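PDB 1PVT: sugar-phosphate aldolase from Thermotoga maritima, which belongs to the class II aldolase and adducin family of AraD-like alpha/beta proteins. Local coordinates for residues 119-128 with 191-202. Sequence-based numbering, arbitrary orientation.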
loop_
_atom_site.group_PDB
_atom_site.type_symbol
_atom_site.label_atom_id
_atom_site.label_comp_id
_atom_site.label_asym_id
_atom_site.label_seq_id
_atom_site.Cartn_x
_atom_site.Cartn_y
_atom_site.Cartn_z
ATOM N N GLU A 119 1.390 13.087 8.404
ATOM C CA GLU A 119 0.067 12.579 8.784
ATOM C C GLU A 119 -0.197 11.194 8.192
ATOM O O GLU A 119 -0.749 10.319 8.859
ATOM C CB GLU A 119 -1.032 13.555 8.340
ATOM C CG GLU A 119 -1.357 14.653 9.355
ATOM C CD GLU A 119 -1.992 14.116 10.645
ATOM O OE1 GLU A 119 -1.333 13.313 11.346
ATOM O OE2 GLU A 119 -3.150 14.498 10.956
ATOM N N LYS A 120 0.200 11.002 6.939
ATOM C CA LYS A 120 0.024 9.716 6.271
ATOM C C LYS A 120 1.028 8.696 6.824
ATOM O O LYS A 120 2.218 8.770 6.513
ATOM C CB LYS A 120 0.243 9.868 4.762
ATOM C CG LYS A 120 -0.730 10.802 4.081
ATOM C CD LYS A 120 -0.377 10.962 2.619
ATOM C CE LYS A 120 -1.239 12.014 1.965
ATOM N NZ LYS A 120 -0.816 12.218 0.560
ATOM N N LYS A 121 0.553 7.742 7.629
ATOM C CA LYS A 121 1.432 6.721 8.202
ATOM C C LYS A 121 1.212 5.286 7.654
ATOM O O LYS A 121 2.019 4.396 7.929
ATOM C CB LYS A 121 1.277 6.706 9.727
ATOM C CG LYS A 121 -0.102 6.228 10.162
ATOM C CD LYS A 121 -0.147 5.625 11.582
ATOM C CE LYS A 121 -1.470 4.844 11.811
ATOM N NZ LYS A 121 -1.608 4.214 13.174
ATOM N N ALA A 122 0.152 5.062 6.869
ATOM C CA ALA A 122 -0.133 3.717 6.340
ATOM C C ALA A 122 -0.181 3.518 4.818
ATOM O O ALA A 122 -0.655 4.377 4.080
ATOM C CB ALA A 122 -1.434 3.206 6.951
ATOM N N ILE A 123 0.304 2.359 4.369
ATOM C CA ILE A 123 0.319 1.982 2.945
ATOM C C ILE A 123 -0.207 0.557 2.674
ATOM O O ILE A 123 0.317 -0.434 3.201
ATOM C CB ILE A 123 1.727 2.031 2.349
ATOM C CG1 ILE A 123 2.291 3.440 2.447
ATOM C CG2 ILE A 123 1.673 1.585 0.888
ATOM C CD1 ILE A 123 3.699 3.538 1.941
ATOM N N VAL A 124 -1.227 0.460 1.828
ATOM C CA VAL A 124 -1.816 -0.827 1.493
ATOM C C VAL A 124 -1.669 -1.029 -0.001
ATOM O O VAL A 124 -2.126 -0.193 -0.777
ATOM C CB VAL A 124 -3.337 -0.866 1.838
ATOM C CG1 VAL A 124 -3.946 -2.146 1.340
ATOM C CG2 VAL A 124 -3.557 -0.761 3.323
ATOM N N HIS A 125 -1.021 -2.121 -0.400
ATOM C CA HIS A 125 -0.851 -2.443 -1.819
ATOM C C HIS A 125 -1.516 -3.792 -2.138
ATOM O O HIS A 125 -1.168 -4.826 -1.549
ATOM C CB HIS A 125 0.630 -2.515 -2.199
ATOM C CG HIS A 125 0.868 -3.086 -3.565
ATOM N ND1 HIS A 125 1.578 -4.248 -3.774
ATOM C CD2 HIS A 125 0.450 -2.677 -4.787
ATOM C CE1 HIS A 125 1.587 -4.531 -5.065
ATOM N NE2 HIS A 125 0.909 -3.593 -5.701
ATOM N N THR A 126 -2.461 -3.783 -3.076
ATOM C CA THR A 126 -3.166 -5.007 -3.433
ATOM C C THR A 126 -3.584 -4.968 -4.904
ATOM O O THR A 126 -3.377 -3.964 -5.581
ATOM C CB THR A 126 -4.394 -5.195 -2.499
ATOM O OG1 THR A 126 -4.843 -6.556 -2.555
ATOM C CG2 THR A 126 -5.520 -4.253 -2.891
ATOM N N HIS A 127 -4.155 -6.067 -5.396
ATOM C CA HIS A 127 -4.577 -6.167 -6.795
ATOM C C HIS A 127 -6.071 -6.375 -6.953
ATOM O O HIS A 127 -6.534 -7.487 -7.186
ATOM C CB HIS A 127 -3.850 -7.325 -7.482
ATOM C CG HIS A 127 -2.366 -7.236 -7.376
ATOM N ND1 HIS A 127 -1.662 -7.810 -6.341
ATOM C CD2 HIS A 127 -1.460 -6.554 -8.117
ATOM C CE1 HIS A 127 -0.385 -7.480 -6.444
ATOM N NE2 HIS A 127 -0.236 -6.716 -7.513
ATOM N N PRO A 128 -6.849 -5.301 -6.839
ATOM C CA PRO A 128 -8.295 -5.424 -6.976
ATOM C C PRO A 128 -8.651 -5.906 -8.371
ATOM O O PRO A 128 -8.164 -5.365 -9.363
ATOM C CB PRO A 128 -8.780 -4.005 -6.727
ATOM C CG PRO A 128 -7.758 -3.459 -5.809
ATOM C CD PRO A 128 -6.484 -3.933 -6.453
ATOM N N TRP A 191 -0.351 1.427 -9.878
ATOM C CA TRP A 191 0.816 0.921 -10.597
ATOM C C TRP A 191 0.220 0.229 -11.793
ATOM O O TRP A 191 -0.248 -0.902 -11.697
ATOM C CB TRP A 191 1.611 -0.102 -9.787
ATOM C CG TRP A 191 2.292 0.455 -8.584
ATOM C CD1 TRP A 191 2.410 1.774 -8.234
ATOM C CD2 TRP A 191 2.944 -0.295 -7.553
ATOM N NE1 TRP A 191 3.096 1.886 -7.047
ATOM C CE2 TRP A 191 3.435 0.631 -6.609
ATOM C CE3 TRP A 191 3.157 -1.658 -7.337
ATOM C CZ2 TRP A 191 4.128 0.234 -5.468
ATOM C CZ3 TRP A 191 3.845 -2.050 -6.202
ATOM C CH2 TRP A 191 4.322 -1.107 -5.282
ATOM N N ASP A 192 0.219 0.927 -12.919
ATOM C CA ASP A 192 -0.347 0.394 -14.138
ATOM C C ASP A 192 0.012 -1.069 -14.342
ATOM O O ASP A 192 1.189 -1.427 -14.411
ATOM C CB ASP A 192 0.111 1.223 -15.337
ATOM C CG ASP A 192 -0.556 0.791 -16.624
ATOM O OD1 ASP A 192 -0.196 -0.295 -17.128
ATOM O OD2 ASP A 192 -1.445 1.528 -17.117
ATOM N N LYS A 193 -1.025 -1.904 -14.410
ATOM C CA LYS A 193 -0.887 -3.338 -14.625
ATOM C C LYS A 193 -0.559 -4.125 -13.350
ATOM O O LYS A 193 -0.579 -5.358 -13.357
ATOM C CB LYS A 193 0.194 -3.592 -15.679
ATOM C CG LYS A 193 -0.053 -4.797 -16.556
ATOM C CD LYS A 193 -1.146 -4.519 -17.571
ATOM C CE LYS A 193 -1.350 -5.717 -18.489
ATOM N NZ LYS A 193 -2.290 -5.424 -19.612
ATOM N N HIS A 194 -0.268 -3.425 -12.257
ATOM C CA HIS A 194 0.084 -4.095 -11.005
ATOM C C HIS A 194 -0.695 -3.600 -9.800
ATOM O O HIS A 194 -0.122 -3.302 -8.749
ATOM C CB HIS A 194 1.581 -3.940 -10.732
ATOM C CG HIS A 194 2.444 -4.422 -11.851
ATOM N ND1 HIS A 194 3.282 -5.508 -11.726
ATOM C CD2 HIS A 194 2.565 -3.995 -13.130
ATOM C CE1 HIS A 194 3.881 -5.731 -12.883
ATOM N NE2 HIS A 194 3.462 -4.827 -13.752
ATOM N N GLY A 195 -2.005 -3.506 -9.952
ATOM C CA GLY A 195 -2.817 -3.075 -8.838
ATOM C C GLY A 195 -2.662 -1.647 -8.362
ATOM O O GLY A 195 -2.343 -0.734 -9.122
ATOM N N VAL A 196 -2.874 -1.459 -7.071
ATOM C CA VAL A 196 -2.824 -0.132 -6.518
ATOM C C VAL A 196 -2.199 -0.081 -5.148
ATOM O O VAL A 196 -2.070 -1.095 -4.471
ATOM C CB VAL A 196 -4.238 0.421 -6.406
ATOM C CG1 VAL A 196 -5.054 -0.493 -5.525
ATOM C CG2 VAL A 196 -4.222 1.813 -5.828
ATOM N N VAL A 197 -1.831 1.133 -4.758
ATOM C CA VAL A 197 -1.229 1.420 -3.470
ATOM C C VAL A 197 -2.010 2.565 -2.857
ATOM O O VAL A 197 -2.187 3.595 -3.495
ATOM C CB VAL A 197 0.204 1.892 -3.626
ATOM C CG1 VAL A 197 0.824 2.075 -2.255
ATOM C CG2 VAL A 197 0.986 0.904 -4.458
ATOM N N ALA A 198 -2.467 2.399 -1.623
ATOM C CA ALA A 198 -3.243 3.449 -0.979
ATOM C C ALA A 198 -2.625 3.906 0.326
ATOM O O ALA A 198 -2.035 3.110 1.056
ATOM C CB ALA A 198 -4.663 2.971 -0.741
ATOM N N PHE A 199 -2.780 5.191 0.624
ATOM C CA PHE A 199 -2.205 5.768 1.835
ATOM C C PHE A 199 -3.305 6.310 2.729
ATOM O O PHE A 199 -4.446 6.454 2.295
ATOM C CB PHE A 199 -1.245 6.905 1.460
ATOM C CG PHE A 199 -0.398 6.607 0.257
ATOM C CD1 PHE A 199 -0.467 7.413 -0.872
ATOM C CD2 PHE A 199 0.446 5.500 0.236
ATOM C CE1 PHE A 199 0.290 7.118 -2.005
ATOM C CE2 PHE A 199 1.212 5.194 -0.896
ATOM C CZ PHE A 199 1.133 6.001 -2.016
ATOM N N GLY A 200 -2.965 6.614 3.977
ATOM C CA GLY A 200 -3.961 7.154 4.880
ATOM C C GLY A 200 -3.458 7.400 6.286
ATOM O O GLY A 200 -2.390 6.918 6.668
ATOM N N LYS A 201 -4.231 8.154 7.062
ATOM C CA LYS A 201 -3.861 8.449 8.443
ATOM C C LYS A 201 -3.540 7.132 9.177
ATOM O O LYS A 201 -2.690 7.110 10.065
ATOM C CB LYS A 201 -5.004 9.190 9.167
ATOM C CG LYS A 201 -5.593 10.386 8.414
ATOM C CD LYS A 201 -4.555 11.468 8.141
ATOM C CE LYS A 201 -5.095 12.549 7.183
ATOM N NZ LYS A 201 -6.203 13.381 7.747
ATOM N N ASP A 202 -4.230 6.049 8.812
ATOM C CA ASP A 202 -4.004 4.729 9.413
ATOM C C ASP A 202 -4.395 3.640 8.413
ATOM O O ASP A 202 -5.117 3.911 7.446
ATOM C CB ASP A 202 -4.798 4.574 10.716
ATOM C CG ASP A 202 -6.296 4.718 10.519
ATOM O OD1 ASP A 202 -6.733 4.994 9.378
ATOM O OD2 ASP A 202 -7.040 4.556 11.517
#
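Val124 and Ala198 exchange a pair of backbone hydrogen bonds, the shorter of them running from Ala198 N to Val124 O at 2.7 Å (161° at the hydrogen), while Val124 N returns the bond to Ala198 O. Thr126 and Val196 form the next hydrogen-bonded pair, with Val196 N 3.0 Å from Thr126 O. Between them His125 and Val197 make a non-hydrogen-bonded pair.

From this backbone the imidazole of His125 makes a further bond across the contact. NE2 donates to the carbonyl oxygen of His194, His125 NE2 to His194 O being 3.2 Å, in a nearly straight bond (165° at the hydrogen) that lies close to the ring plane; ND1 makes a weak hydrogen bond to Glu102. With CG swung anti to the backbone N (chi1 169°), the ring reaches along the sheet to the turn that precedes strand 196-200. There Trp191 lies over one face of it, its CZ3 3.4 Å from His125 NE2, the two planes inclined at 36°. The in-plane NE2 bond, with Trp191 over one face, probably limits rotation of the imidazole. Val197 CG2 tucks in obliquely, 3.6 Å from His125 CD2, and also sits over the indole.

Strands 122-126 and 196-200 run antiparallel as neighbours inside the mixed sheet of this AraD-like alpha/beta fold, between strands 28-34 and 188-191. On the His125 face, Ile123 splits its branches: CG2 crosses Val197 CG1 obliquely, while CG1 meets the edge of the Phe199 ring, 3.5 Å from Phe199 CD2. Helix 103-115 packs on this face through contacts with Ile123. Val124 and Thr126 point to the other face and touch helix 203-224, where Pro128 CD also rests 3.8 Å from Val196 CG1.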